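Local coordinates for protein WipB (Legionella pneumophila, PDB 5NNY) that acts as a translocated Ser/Thr phosphatase that targets the host lysosomal nutrient-sensing machinery, here represented by its phosphatase domain, at residues A[44-49]-A[69-74]. Numbering follows the deposited sequence. Where two conformers were deposited one is given.
Sequences LPELQA and EEIKKQ
Leu44 and Ile71 have the nearest CA atoms of the two segments, 9.4 Å apart, where the short 3-10 turn 45-47 faces one side of the α-helical segment 69-74. No hydrogen bond crosses this gap; the join is made by side chains, and Ile71 is the one helix residue that carries it. With its CG1 placed beside the backbone N (chi1 -73°), Ile71 sends CD1 out among Leu44, Glu46 and Leu47. Leu44 and Ile71 reach toward each other tip to tip, Leu44 CD1 lying 3.7 Å from Ile71 CG1. Leu47 comes in the same manner, its CD2 3.8 Å from Ile71 CD1. The third neighbour is the carboxylate end of Glu46, whose OE1 sits 3.4 Å from Ile71 CD1; an extended chain beyond CG carries it there, while OE2 forms a salt bridge with Arg67, one turn before Ile71 on the same helix. The turn itself is pinned at Leu44 O, which accepts from Leu47 N at 2.9 Å and, on the other face of its carbonyl plane, from Gln48 NE2 at 2.9 Å. In the fold, the contact ties the loop after helix 32-42 to helix 64-79, which falls in a predicted coiled-coil region. Ile71 also packs on Ile41 of helix 32-42, while Leu47 reaches Phe107 of helix 105-117, so the turn lies against helix 64-79 and helix 105-117 at once.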
loop_
_atom_site.group_PDB
_atom_site.type_symbol
_atom_site.label_atom_id
_atom_site.label_comp_id
_atom_site.label_asym_id
_atom_site.label_seq_id
_atom_site.Cartn_x
_atom_site.Cartn_y
_atom_site.Cartn_z
ATOM N N LEU A 44 18.462 0.788 -13.952
ATOM C CA LEU A 44 19.827 0.275 -13.961
ATOM C C LEU A 44 19.801 -1.231 -14.196
ATOM O O LEU A 44 19.114 -1.947 -13.464
ATOM C CB LEU A 44 20.530 0.568 -12.635
ATOM C CG LEU A 44 21.113 1.959 -12.383
ATOM C CD1 LEU A 44 21.550 2.124 -10.924
ATOM C CD2 LEU A 44 22.283 2.184 -13.314
ATOM N N PRO A 45 20.531 -1.746 -15.188
ATOM C CA PRO A 45 20.543 -3.204 -15.406
ATOM C C PRO A 45 20.868 -4.011 -14.166
ATOM O O PRO A 45 20.266 -5.071 -13.959
ATOM C CB PRO A 45 21.611 -3.374 -16.493
ATOM C CG PRO A 45 21.503 -2.096 -17.289
ATOM C CD PRO A 45 21.160 -1.007 -16.302
ATOM N N GLU A 46 21.798 -3.545 -13.323
ATOM C CA GLU A 46 22.177 -4.337 -12.163
ATOM C C GLU A 46 21.047 -4.482 -11.155
ATOM O O GLU A 46 21.128 -5.363 -10.294
ATOM C CB GLU A 46 23.408 -3.726 -11.484
ATOM C CG GLU A 46 23.202 -2.290 -11.055
ATOM C CD GLU A 46 24.368 -1.750 -10.229
ATOM O OE1 GLU A 46 24.480 -0.508 -10.117
ATOM O OE2 GLU A 46 25.155 -2.566 -9.706
ATOM N N LEU A 47 19.981 -3.684 -11.269
ATOM C CA LEU A 47 18.830 -3.781 -10.377
ATOM C C LEU A 47 17.650 -4.550 -10.968
ATOM O O LEU A 47 16.616 -4.651 -10.302
ATOM C CB LEU A 47 18.339 -2.383 -9.969
ATOM C CG LEU A 47 19.294 -1.498 -9.162
ATOM C CD1 LEU A 47 18.622 -0.132 -8.885
ATOM C CD2 LEU A 47 19.635 -2.154 -7.849
ATOM N N GLN A 48 17.764 -5.078 -12.184
ATOM C CA GLN A 48 16.632 -5.698 -12.865
ATOM C C GLN A 48 16.606 -7.205 -12.615
ATOM O O GLN A 48 17.571 -7.918 -12.922
ATOM C CB GLN A 48 16.668 -5.413 -14.372
ATOM C CG GLN A 48 16.791 -3.932 -14.739
ATOM C CD GLN A 48 15.782 -3.073 -14.013
ATOM O OE1 GLN A 48 14.568 -3.292 -14.138
ATOM N NE2 GLN A 48 16.269 -2.078 -13.250
ATOM N N ALA A 49 15.502 -7.688 -12.059
ATOM C CA ALA A 49 15.331 -9.127 -11.948
ATOM C C ALA A 49 14.965 -9.715 -13.310
ATOM O O ALA A 49 14.524 -9.009 -14.217
ATOM C CB ALA A 49 14.258 -9.463 -10.910
ATOM N N GLU A 69 25.145 0.857 -1.956
ATOM C CA GLU A 69 25.395 2.116 -1.257
ATOM C C GLU A 69 25.457 3.288 -2.230
ATOM O O GLU A 69 24.905 4.360 -1.956
ATOM C CB GLU A 69 26.702 2.043 -0.456
ATOM C CG GLU A 69 26.754 0.976 0.644
ATOM C CD GLU A 69 26.200 1.436 1.984
ATOM O OE1 GLU A 69 25.509 2.477 2.034
ATOM O OE2 GLU A 69 26.469 0.748 2.995
ATOM N N GLU A 70 26.146 3.116 -3.363
ATOM C CA GLU A 70 26.255 4.223 -4.312
ATOM C C GLU A 70 24.900 4.568 -4.920
ATOM O O GLU A 70 24.584 5.748 -5.110
ATOM C CB GLU A 70 27.266 3.892 -5.409
ATOM C CG GLU A 70 28.587 3.272 -4.911
ATOM C CD GLU A 70 29.381 4.125 -3.915
ATOM O OE1 GLU A 70 28.794 4.745 -3.004
ATOM O OE2 GLU A 70 30.626 4.154 -4.031
ATOM N N ILE A 71 24.085 3.553 -5.223
ATOM C CA ILE A 71 22.730 3.808 -5.726
ATOM C C ILE A 71 21.912 4.540 -4.671
ATOM O O ILE A 71 21.206 5.518 -4.963
ATOM C CB ILE A 71 22.049 2.479 -6.118
ATOM C CG1 ILE A 71 22.643 1.923 -7.420
ATOM C CG2 ILE A 71 20.508 2.651 -6.178
ATOM C CD1 ILE A 71 22.403 0.385 -7.623
ATOM N N LYS A 72 21.996 4.068 -3.428
ATOM C CA LYS A 72 21.171 4.596 -2.348
ATOM C C LYS A 72 21.481 6.062 -2.078
ATOM O O LYS A 72 20.570 6.885 -1.930
ATOM C CB LYS A 72 21.383 3.763 -1.086
ATOM C CG LYS A 72 20.660 4.285 0.157
ATOM C CD LYS A 72 21.035 3.420 1.360
ATOM C CE LYS A 72 20.724 4.080 2.688
ATOM N NZ LYS A 72 21.261 3.297 3.843
ATOM N N LYS A 73 22.764 6.415 -1.994
ATOM C CA LYS A 73 23.071 7.806 -1.684
ATOM C C LYS A 73 22.608 8.729 -2.808
ATOM O O LYS A 73 22.069 9.806 -2.544
ATOM C CB LYS A 73 24.565 7.972 -1.379
ATOM C CG LYS A 73 25.475 7.912 -2.573
ATOM C CD LYS A 73 26.887 7.496 -2.185
ATOM C CE LYS A 73 27.512 8.442 -1.182
ATOM N NZ LYS A 73 28.996 8.280 -1.154
ATOM N N GLN A 74 22.756 8.312 -4.071
ATOM C CA GLN A 74 22.315 9.187 -5.148
ATOM C C GLN A 74 20.795 9.235 -5.216
ATOM O O GLN A 74 20.213 10.299 -5.478
ATOM C CB GLN A 74 22.890 8.774 -6.512
ATOM C CG GLN A 74 22.531 9.878 -7.533
ATOM C CD GLN A 74 22.984 9.666 -8.964
ATOM O OE1 GLN A 74 23.446 8.603 -9.356
ATOM N NE2 GLN A 74 22.854 10.715 -9.758
#